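Local atomic coordinates of polyketide biosynthesis 3-hydroxy-3-methylglutaryl-ACP synthase PksG (Bacillus subtilis, PDB entry 4YXT), a protein that catalyses the aldol condensation of acetyl-AcpK with a beta-ketothioester polyketide intermediate carried on PksL, an intermediate step in making the antibiotic bacillaene. Residues A16-R27 / R359-E368; N36-V44 / Y290-M298. The protein carries 1 engineered substitution. All coordinates share one frame; numbering follows the deposited sequence.

Contact 1 (A16-R27 / R359-E368); sequences AYLDVMELAKYR and RYQLSMEEYE
Tyr17 joins the two segments through both of its backbone polar groups, pairing strand 16-19 in parallel with 360-361. Its N donates to Tyr360 O over 2.8 Å, and its O accepts from Leu362 N over 2.9 Å in a nearly straight bond. At the far end of the contact, Arg27 NH1 forms a salt bridge with Glu368 OE2 at 3.3 Å; the oxygen uses its syn lone pair and lies in the guanidinium plane. Glu165 takes the NE of the same arginine, which therefore bridges two acids. Between these ends one water ties the polar groups together, accepting from Asp19 N and Gln361 NE2 and donating to Glu22 OE1 and to Leu362 O.

The Tyr17 ring, its CG set between the backbone N and the carbonyl carbon (chi1 73°), has Gln361 CA over one face in a CH-pi contact, while Arg359 O sits at its edge. The guanidinium of Arg359 covers CB of Tyr17 with one face; its NE is held by Leu356 O and its NH2 makes a salt bridge to Glu41 in strand 41-43. Deeper in, Leu18 drives CD2 almost squarely onto the Tyr367 ring, 3.9 Å from the ring centroid and 10° off the normal, and its other branch, CD1, packs on Tyr367 CB. Met364 bends at chi2 and pushes its methyl into the first turn of helix 20-27, where CE lies 3.7 Å from Leu23 CB; its SD stands above the Tyr26 ring, 4.9 Å from the centroid, a distant Met-aromatic contact.

A capping box of Ser363 and Glu366 starts helix 364-370, whose initial part runs at 80° to helix 20-27. Strand 16-19 is the middle member of a small three-stranded sheet, antiparallel to 41-43 on its other edge, while helix 392-397 packs against Tyr360.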
loop_
_atom_site.group_PDB
_atom_site.type_symbol
_atom_site.label_atom_id
_atom_site.label_comp_id
_atom_site.label_asym_id
_atom_site.label_seq_id
_atom_site.Cartn_x
_atom_site.Cartn_y
_atom_site.Cartn_z
ATOM N N ALA A 16 -6.373 -24.210 12.018
ATOM C CA ALA A 16 -5.656 -25.483 12.039
ATOM C C ALA A 16 -4.198 -25.218 12.285
ATOM O O ALA A 16 -3.668 -24.203 11.821
ATOM C CB ALA A 16 -5.842 -26.235 10.734
ATOM N N TYR A 17 -3.537 -26.108 13.016
ATOM C CA TYR A 17 -2.090 -25.979 13.203
ATOM C C TYR A 17 -1.384 -27.273 12.976
ATOM O O TYR A 17 -2.037 -28.306 12.764
ATOM C CB TYR A 17 -1.735 -25.422 14.559
ATOM C CG TYR A 17 -1.925 -26.359 15.711
ATOM C CD1 TYR A 17 -0.825 -26.954 16.312
ATOM C CD2 TYR A 17 -3.208 -26.649 16.209
ATOM C CE1 TYR A 17 -0.971 -27.814 17.385
ATOM C CE2 TYR A 17 -3.374 -27.520 17.283
ATOM C CZ TYR A 17 -2.235 -28.103 17.861
ATOM O OH TYR A 17 -2.337 -28.958 18.907
ATOM N N LEU A 18 -0.048 -27.189 12.934
ATOM C CA LEU A 18 0.820 -28.369 12.877
ATOM C C LEU A 18 1.783 -28.354 14.032
ATOM O O LEU A 18 2.306 -27.306 14.416
ATOM C CB LEU A 18 1.588 -28.440 11.562
ATOM C CG LEU A 18 2.306 -29.772 11.327
ATOM C CD1 LEU A 18 1.321 -30.832 10.830
ATOM C CD2 LEU A 18 3.471 -29.579 10.373
ATOM N N ASP A 19 2.017 -29.510 14.630
ATOM C CA ASP A 19 3.075 -29.586 15.619
ATOM C C ASP A 19 4.405 -29.686 14.880
ATOM O O ASP A 19 4.663 -30.608 14.135
ATOM C CB ASP A 19 2.888 -30.746 16.583
ATOM C CG ASP A 19 3.938 -30.752 17.684
ATOM O OD1 ASP A 19 4.308 -29.676 18.215
ATOM O OD2 ASP A 19 4.379 -31.845 18.037
ATOM N N VAL A 20 5.240 -28.694 15.086
ATOM C CA VAL A 20 6.439 -28.526 14.296
ATOM C C VAL A 20 7.618 -29.367 14.820
ATOM O O VAL A 20 8.582 -29.584 14.093
ATOM C CB VAL A 20 6.712 -27.003 14.152
ATOM C CG1 VAL A 20 8.159 -26.644 14.141
ATOM C CG2 VAL A 20 6.032 -26.523 12.884
ATOM N N MET A 21 7.524 -29.862 16.053
ATOM C CA MET A 21 8.483 -30.865 16.553
ATOM C C MET A 21 8.239 -32.221 15.885
ATOM O O MET A 21 9.180 -32.842 15.401
ATOM C CB MET A 21 8.445 -30.981 18.072
ATOM C CG MET A 21 8.849 -29.698 18.807
ATOM S SD MET A 21 7.489 -28.751 19.556
ATOM C CE MET A 21 8.422 -27.601 20.560
ATOM N N GLU A 22 6.983 -32.653 15.800
ATOM C CA GLU A 22 6.644 -33.829 14.985
ATOM C C GLU A 22 7.143 -33.657 13.561
ATOM O O GLU A 22 7.632 -34.612 12.935
ATOM C CB GLU A 22 5.133 -34.091 14.943
ATOM C CG GLU A 22 4.499 -34.532 16.264
ATOM C CD GLU A 22 2.948 -34.585 16.235
ATOM O OE1 GLU A 22 2.295 -34.041 15.296
ATOM O OE2 GLU A 22 2.356 -35.175 17.178
ATOM N N LEU A 23 6.993 -32.455 13.014
ATOM C CA LEU A 23 7.401 -32.232 11.624
ATOM C C LEU A 23 8.909 -32.431 11.493
ATOM O O LEU A 23 9.373 -33.001 10.539
ATOM C CB LEU A 23 6.996 -30.842 11.134
ATOM C CG LEU A 23 7.408 -30.508 9.708
ATOM C CD1 LEU A 23 6.603 -31.340 8.704
ATOM C CD2 LEU A 23 7.259 -29.017 9.444
ATOM N N ALA A 24 9.667 -31.959 12.459
ATOM C CA ALA A 24 11.105 -32.081 12.377
ATOM C C ALA A 24 11.498 -33.574 12.243
ATOM O O ALA A 24 12.308 -33.941 11.368
ATOM C CB ALA A 24 11.748 -31.444 13.593
ATOM N N LYS A 25 10.896 -34.407 13.106
ATOM C CA LYS A 25 11.075 -35.866 13.111
ATOM C C LYS A 25 10.846 -36.436 11.739
ATOM O O LYS A 25 11.663 -37.193 11.221
ATOM C CB LYS A 25 10.076 -36.537 14.069
ATOM C CG LYS A 25 10.581 -36.819 15.477
ATOM C CD LYS A 25 11.404 -35.677 16.040
ATOM C CE LYS A 25 11.819 -35.971 17.467
ATOM N NZ LYS A 25 10.633 -35.939 18.375
ATOM N N TYR A 26 9.717 -36.070 11.151
ATOM C CA TYR A 26 9.340 -36.584 9.859
ATOM C C TYR A 26 10.296 -36.164 8.738
ATOM O O TYR A 26 10.459 -36.879 7.742
ATOM C CB TYR A 26 7.950 -36.097 9.566
ATOM C CG TYR A 26 7.275 -36.770 8.409
ATOM C CD1 TYR A 26 6.458 -37.886 8.607
ATOM C CD2 TYR A 26 7.400 -36.254 7.123
ATOM C CE1 TYR A 26 5.811 -38.493 7.538
ATOM C CE2 TYR A 26 6.752 -36.840 6.045
ATOM C CZ TYR A 26 5.963 -37.955 6.253
ATOM O OH TYR A 26 5.343 -38.524 5.172
ATOM N N ARG A 27 10.934 -35.014 8.902
ATOM C CA ARG A 27 11.773 -34.428 7.869
ATOM C C ARG A 27 13.250 -34.643 8.161
ATOM O O ARG A 27 14.094 -34.292 7.337
ATOM C CB ARG A 27 11.479 -32.931 7.735
ATOM C CG ARG A 27 10.078 -32.632 7.198
ATOM C CD ARG A 27 9.990 -32.568 5.672
ATOM N NE ARG A 27 8.751 -31.911 5.219
ATOM C CZ ARG A 27 7.797 -32.468 4.462
ATOM N NH1 ARG A 27 7.918 -33.715 4.003
ATOM N NH2 ARG A 27 6.712 -31.769 4.126
ATOM N N ARG A 359 -7.478 -24.530 18.128
ATOM C CA ARG A 359 -7.298 -24.859 16.721
ATOM C C ARG A 359 -7.167 -26.345 16.556
ATOM O O ARG A 359 -6.745 -27.051 17.487
ATOM C CB ARG A 359 -6.051 -24.167 16.134
ATOM C CG ARG A 359 -6.064 -22.658 16.231
ATOM C CD ARG A 359 -4.704 -22.070 15.888
ATOM N NE ARG A 359 -3.706 -22.429 16.912
ATOM C CZ ARG A 359 -2.396 -22.203 16.825
ATOM N NH1 ARG A 359 -1.896 -21.559 15.750
ATOM N NH2 ARG A 359 -1.573 -22.607 17.827
ATOM N N TYR A 360 -7.499 -26.810 15.356
ATOM C CA TYR A 360 -7.446 -28.217 15.010
ATOM C C TYR A 360 -6.062 -28.638 14.607
ATOM O O TYR A 360 -5.454 -28.042 13.706
ATOM C CB TYR A 360 -8.368 -28.459 13.833
ATOM C CG TYR A 360 -8.519 -29.892 13.391
ATOM C CD1 TYR A 360 -9.531 -30.689 13.907
ATOM C CD2 TYR A 360 -7.710 -30.420 12.411
ATOM C CE1 TYR A 360 -9.705 -31.989 13.477
ATOM C CE2 TYR A 360 -7.873 -31.706 11.972
ATOM C CZ TYR A 360 -8.867 -32.498 12.511
ATOM O OH TYR A 360 -9.027 -33.798 12.062
ATOM N N GLN A 361 -5.584 -29.715 15.226
ATOM C CA GLN A 361 -4.263 -30.251 14.924
ATOM C C GLN A 361 -4.227 -31.166 13.689
ATOM O O GLN A 361 -4.906 -32.174 13.647
ATOM C CB GLN A 361 -3.738 -31.036 16.113
ATOM C CG GLN A 361 -2.416 -31.712 15.788
ATOM C CD GLN A 361 -1.578 -31.996 17.006
ATOM O OE1 GLN A 361 -1.998 -31.764 18.132
ATOM N NE2 GLN A 361 -0.387 -32.497 16.786
ATOM N N LEU A 362 -3.395 -30.833 12.711
ATOM C CA LEU A 362 -3.244 -31.654 11.539
ATOM C C LEU A 362 -2.324 -32.856 11.790
ATOM O O LEU A 362 -1.349 -32.766 12.521
ATOM C CB LEU A 362 -2.671 -30.833 10.383
ATOM C CG LEU A 362 -3.475 -29.652 9.871
ATOM C CD1 LEU A 362 -2.619 -28.921 8.853
ATOM C CD2 LEU A 362 -4.811 -30.058 9.240
ATOM N N SER A 363 -2.615 -33.971 11.136
ATOM C CA SER A 363 -1.680 -35.085 11.075
ATOM C C SER A 363 -0.745 -34.856 9.890
ATOM O O SER A 363 -1.058 -34.093 8.972
ATOM C CB SER A 363 -2.441 -36.362 10.795
ATOM O OG SER A 363 -3.010 -36.291 9.478
ATOM N N MET A 364 0.370 -35.578 9.878
ATOM C CA MET A 364 1.306 -35.502 8.768
ATOM C C MET A 364 0.699 -35.971 7.453
ATOM O O MET A 364 1.119 -35.521 6.392
ATOM C CB MET A 364 2.579 -36.307 9.073
ATOM C CG MET A 364 3.449 -35.678 10.149
ATOM S SD MET A 364 4.010 -34.008 9.720
ATOM C CE MET A 364 4.389 -33.487 11.384
ATOM N N GLU A 365 -0.288 -36.864 7.501
ATOM C CA GLU A 365 -0.941 -37.257 6.269
ATOM C C GLU A 365 -1.829 -36.085 5.831
ATOM O O GLU A 365 -1.817 -35.722 4.661
ATOM C CB GLU A 365 -1.711 -38.590 6.380
ATOM C CG GLU A 365 -1.157 -39.727 5.498
ATOM C CD GLU A 365 -0.053 -40.585 6.148
ATOM O OE1 GLU A 365 0.213 -40.414 7.363
ATOM O OE2 GLU A 365 0.556 -41.449 5.449
ATOM N N GLU A 366 -2.572 -35.479 6.759
ATOM C CA GLU A 366 -3.380 -34.298 6.391
ATOM C C GLU A 366 -2.523 -33.149 5.838
ATOM O O GLU A 366 -2.869 -32.532 4.834
ATOM C CB GLU A 366 -4.206 -33.797 7.582
ATOM C CG GLU A 366 -5.431 -34.646 7.859
ATOM C CD GLU A 366 -6.043 -34.397 9.217
ATOM O OE1 GLU A 366 -5.319 -34.189 10.206
ATOM O OE2 GLU A 366 -7.270 -34.438 9.306
ATOM N N TYR A 367 -1.391 -32.908 6.480
ATOM C CA TYR A 367 -0.566 -31.762 6.172
ATOM C C TYR A 367 0.201 -31.956 4.844
ATOM O O TYR A 367 0.360 -31.010 4.061
ATOM C CB TYR A 367 0.367 -31.468 7.344
ATOM C CG TYR A 367 1.433 -30.477 6.979
ATOM C CD1 TYR A 367 1.130 -29.116 6.817
ATOM C CD2 TYR A 367 2.731 -30.888 6.763
ATOM C CE1 TYR A 367 2.102 -28.210 6.458
ATOM C CE2 TYR A 367 3.706 -29.987 6.394
ATOM C CZ TYR A 367 3.382 -28.649 6.240
ATOM O OH TYR A 367 4.376 -27.771 5.894
ATOM N N GLU A 368 0.636 -33.185 4.576
ATOM C CA GLU A 368 1.362 -33.512 3.342
ATOM C C GLU A 368 0.429 -33.468 2.117
ATOM O O GLU A 368 0.884 -33.312 0.968
ATOM C CB GLU A 368 2.018 -34.899 3.481
ATOM C CG GLU A 368 3.154 -35.208 2.508
ATOM C CD GLU A 368 4.523 -34.746 2.996
ATOM O OE1 GLU A 368 4.904 -35.076 4.143
ATOM O OE2 GLU A 368 5.223 -34.068 2.213
HETATM O O HOH W 1 0.466 -31.995 14.163
#

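Contact 2 (N36-V44 / Y290-M298)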
loop_
_atom_site.group_PDB
_atom_site.type_symbol
_atom_site.label_atom_id
_atom_site.label_comp_id
_atom_site.label_asym_id
_atom_site.label_seq_id
_atom_site.Cartn_x
_atom_site.Cartn_y
_atom_site.Cartn_z
ATOM N N ASN A 36 17.163 -24.752 17.855
ATOM C CA ASN A 36 17.631 -23.379 17.906
ATOM C C ASN A 36 16.674 -22.373 17.282
ATOM O O ASN A 36 16.689 -21.247 17.663
ATOM C CB ASN A 36 19.015 -23.284 17.286
ATOM C CG ASN A 36 20.095 -23.749 18.252
ATOM O OD1 ASN A 36 20.245 -23.185 19.349
ATOM N ND2 ASN A 36 20.852 -24.782 17.859
ATOM N N LEU A 37 15.841 -22.783 16.343
ATOM C CA LEU A 37 14.699 -21.946 15.870
ATOM C C LEU A 37 13.786 -21.415 17.007
ATOM O O LEU A 37 13.380 -20.233 17.019
ATOM C CB LEU A 37 13.831 -22.765 14.952
ATOM C CG LEU A 37 14.560 -23.455 13.805
ATOM C CD1 LEU A 37 13.550 -24.243 12.993
ATOM C CD2 LEU A 37 15.313 -22.434 12.947
ATOM N N LEU A 38 13.477 -22.304 17.956
ATOM C CA LEU A 38 12.628 -22.019 19.112
ATOM C C LEU A 38 11.171 -21.898 18.701
ATOM O O LEU A 38 10.500 -20.945 19.066
ATOM C CB LEU A 38 13.072 -20.746 19.855
ATOM C CG LEU A 38 14.480 -20.613 20.435
ATOM C CD1 LEU A 38 14.628 -19.294 21.203
ATOM C CD2 LEU A 38 14.925 -21.743 21.344
ATOM N N MET A 39 10.693 -22.853 17.934
ATOM C CA MET A 39 9.325 -22.841 17.413
ATOM C C MET A 39 8.583 -24.119 17.826
ATOM O O MET A 39 9.206 -25.126 18.063
ATOM C CB MET A 39 9.369 -22.659 15.899
ATOM C CG MET A 39 9.939 -21.289 15.489
ATOM S SD MET A 39 9.144 -19.821 16.241
ATOM C CE MET A 39 8.237 -19.200 14.818
ATOM N N LYS A 40 7.257 -24.072 17.957
ATOM C CA LYS A 40 6.504 -25.258 18.421
ATOM C C LYS A 40 5.337 -25.568 17.553
ATOM O O LYS A 40 5.060 -26.715 17.322
ATOM C CB LYS A 40 6.003 -25.108 19.871
ATOM C CG LYS A 40 7.014 -24.523 20.849
ATOM C CD LYS A 40 6.333 -23.912 22.053
ATOM C CE LYS A 40 5.954 -24.969 23.088
ATOM N NZ LYS A 40 5.457 -24.319 24.357
ATOM N N GLU A 41 4.616 -24.559 17.093
ATOM C CA GLU A 41 3.502 -24.810 16.241
ATOM C C GLU A 41 3.531 -23.794 15.132
ATOM O O GLU A 41 4.075 -22.732 15.271
ATOM C CB GLU A 41 2.184 -24.695 17.025
ATOM C CG GLU A 41 2.108 -25.564 18.281
ATOM C CD GLU A 41 1.042 -25.101 19.266
ATOM O OE1 GLU A 41 0.852 -23.877 19.440
ATOM O OE2 GLU A 41 0.393 -25.959 19.896
ATOM N N LYS A 42 2.981 -24.167 13.998
ATOM C CA LYS A 42 2.678 -23.194 12.958
ATOM C C LYS A 42 1.210 -23.355 12.594
ATOM O O LYS A 42 0.729 -24.493 12.487
ATOM C CB LYS A 42 3.582 -23.386 11.753
ATOM C CG LYS A 42 3.481 -24.738 11.033
ATOM C CD LYS A 42 4.435 -24.696 9.847
ATOM C CE LYS A 42 4.093 -25.741 8.796
ATOM N NZ LYS A 42 4.779 -25.389 7.517
ATOM N N ALA A 43 0.501 -22.235 12.448
ATOM C CA ALA A 43 -0.797 -22.238 11.804
ATOM C C ALA A 43 -0.664 -22.670 10.363
ATOM O O ALA A 43 0.332 -22.371 9.719
ATOM C CB ALA A 43 -1.391 -20.844 11.856
ATOM N N VAL A 44 -1.670 -23.365 9.834
ATOM C CA VAL A 44 -1.688 -23.771 8.417
ATOM C C VAL A 44 -3.041 -23.353 7.791
ATOM O O VAL A 44 -4.119 -23.832 8.193
ATOM C CB VAL A 44 -1.427 -25.282 8.239
ATOM C CG1 VAL A 44 -1.302 -25.660 6.754
ATOM C CG2 VAL A 44 -0.184 -25.728 9.006
ATOM N N TYR A 290 3.270 -16.126 21.659
ATOM C CA TYR A 290 2.307 -16.448 20.569
ATOM C C TYR A 290 3.007 -16.724 19.238
ATOM O O TYR A 290 2.578 -17.530 18.406
ATOM C CB TYR A 290 1.290 -15.325 20.378
ATOM C CG TYR A 290 0.442 -15.047 21.550
ATOM C CD1 TYR A 290 0.198 -16.027 22.520
ATOM C CD2 TYR A 290 -0.137 -13.806 21.714
ATOM C CE1 TYR A 290 -0.588 -15.766 23.611
ATOM C CE2 TYR A 290 -0.939 -13.531 22.817
ATOM C CZ TYR A 290 -1.176 -14.506 23.769
ATOM O OH TYR A 290 -1.969 -14.222 24.894
ATOM N N CYS A 291 4.098 -16.026 19.033
ATOM C CA CYS A 291 4.866 -16.223 17.826
ATOM C C CYS A 291 5.273 -17.674 17.672
ATOM O O CYS A 291 5.201 -18.211 16.588
ATOM C CB CYS A 291 6.091 -15.287 17.840
ATOM S SG CYS A 291 5.573 -13.550 17.733
ATOM N N GLN A 292 5.656 -18.306 18.771
ATOM C CA GLN A 292 6.010 -19.705 18.755
ATOM C C GLN A 292 4.875 -20.648 18.420
ATOM O O GLN A 292 5.138 -21.811 18.189
ATOM C CB GLN A 292 6.456 -20.147 20.135
ATOM C CG GLN A 292 7.737 -19.512 20.617
ATOM C CD GLN A 292 8.203 -20.209 21.865
ATOM O OE1 GLN A 292 8.768 -21.300 21.787
ATOM N NE2 GLN A 292 7.912 -19.623 23.021
ATOM N N ARG A 293 3.633 -20.182 18.454
ATOM C CA ARG A 293 2.499 -21.050 18.228
ATOM C C ARG A 293 1.836 -20.830 16.888
ATOM O O ARG A 293 1.081 -21.691 16.393
ATOM C CB ARG A 293 1.512 -20.907 19.378
ATOM C CG ARG A 293 2.091 -21.212 20.749
ATOM C CD ARG A 293 1.049 -21.074 21.883
ATOM N NE ARG A 293 -0.007 -22.036 21.635
ATOM C CZ ARG A 293 -1.142 -22.121 22.282
ATOM N NH1 ARG A 293 -1.460 -21.262 23.238
ATOM N NH2 ARG A 293 -1.993 -23.053 21.897
ATOM N N VAL A 294 2.180 -19.710 16.256
ATOM C CA VAL A 294 1.651 -19.393 14.915
ATOM C C VAL A 294 2.645 -19.499 13.741
ATOM O O VAL A 294 2.304 -19.881 12.608
ATOM C CB VAL A 294 1.014 -17.984 14.974
ATOM C CG1 VAL A 294 0.137 -17.747 13.764
ATOM C CG2 VAL A 294 0.122 -17.901 16.204
ATOM N N GLY A 295 3.893 -19.180 14.010
ATOM C CA GLY A 295 4.884 -19.137 12.950
ATOM C C GLY A 295 5.201 -17.709 12.546
ATOM O O GLY A 295 4.797 -16.787 13.205
ATOM N N ASN A 296 6.007 -17.568 11.512
ATOM C CA ASN A 296 6.284 -16.306 10.893
ATOM C C ASN A 296 5.051 -15.894 10.094
ATOM O O ASN A 296 4.679 -16.524 9.092
ATOM C CB ASN A 296 7.492 -16.398 9.935
ATOM C CG ASN A 296 7.718 -15.108 9.151
ATOM O OD1 ASN A 296 7.348 -13.999 9.574
ATOM N ND2 ASN A 296 8.311 -15.258 7.981
ATOM N N ILE A 297 4.447 -14.810 10.532
ATOM C CA ILE A 297 3.219 -14.301 9.932
ATOM C C ILE A 297 3.519 -13.055 9.119
ATOM O O ILE A 297 2.620 -12.292 8.791
ATOM C CB ILE A 297 2.208 -14.018 11.086
ATOM C CG1 ILE A 297 1.784 -15.334 11.678
ATOM C CG2 ILE A 297 0.958 -13.335 10.633
ATOM C CD1 ILE A 297 1.527 -16.363 10.644
ATOM N N MET A 298 4.800 -12.834 8.835
ATOM C CA MET A 298 5.268 -11.785 7.907
ATOM C C MET A 298 4.916 -10.348 8.329
ATOM O O MET A 298 5.399 -9.879 9.371
ATOM C CB MET A 298 4.829 -12.152 6.515
ATOM C CG MET A 298 5.549 -13.405 6.033
ATOM S SD MET A 298 4.842 -14.092 4.553
ATOM C CE MET A 298 3.817 -15.319 5.367
HETATM O O HOH W 2 -2.200 -24.425 19.815
#
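Gln292 O is gripped by two successive backbone amides, Lys40 N at 3.1 Å and Glu41 N at 3.0 Å, both approaching in the carbonyl plane. This is the tight part of the contact: strand 41-43 lies against the C-terminal end of the short helix 291-294, and the carbonyls there serve as its acceptors. Two residues further along both segments, Ala43 N bonds to Val294 O at 3.0 Å from above the carbonyl plane, and Ala43 CB rests on Val294 CG1. The Met39 chain, bent at chi2 and chi3, tucks its methyl in beside the helix end, with CE 3.8 Å from Gly295 CA.

The helix closes at Gly295, whose positive phi (104°) suits glycine, and the backbone then enters an Asx turn in which Asn296 OD1 accepts from Met298 N. Asn296 lies close to His250 and Cys114, the proton donor/acceptor and acyl-thioester residues assigned by similarity, so this turn borders the probable active site of the thiolase-like fold.

The side nearer solvent is charged. Glu41 and Arg293 run side by side, and Arg293 NE donates to Glu41 OE1 at 3.0 Å and 168°, with OE1 in the guanidinium plane. Asp357 forms a salt bridge with NH2 of the same arginine. Beyond this pair, the exposed Lys40 side chain crosses that of Gln292 at a slant.

Contacts 1 and 2, their centres about 13 Å apart, meet along neighbouring strands 16-19 and 41-43 of one small sheet: Leu18 N lies 2.8 Å from Lys42 O, a probable hydrogen bond. A second link joins side chains, with Tyr367 OH 2.9 Å from Lys42 NZ, and Glu165 has hydrogen bonds to both of these groups. Arg359 reaches across as well, to the Glu41 carboxylate and Arg293 O. The active site sorts the two: contact 1 lies away from the probable catalytic residues, its centre about 22 Å from that of the chain, whereas in contact 2 the Asn296 side chain is about 4 Å from that of His250 and about 5 Å from that of Cys114.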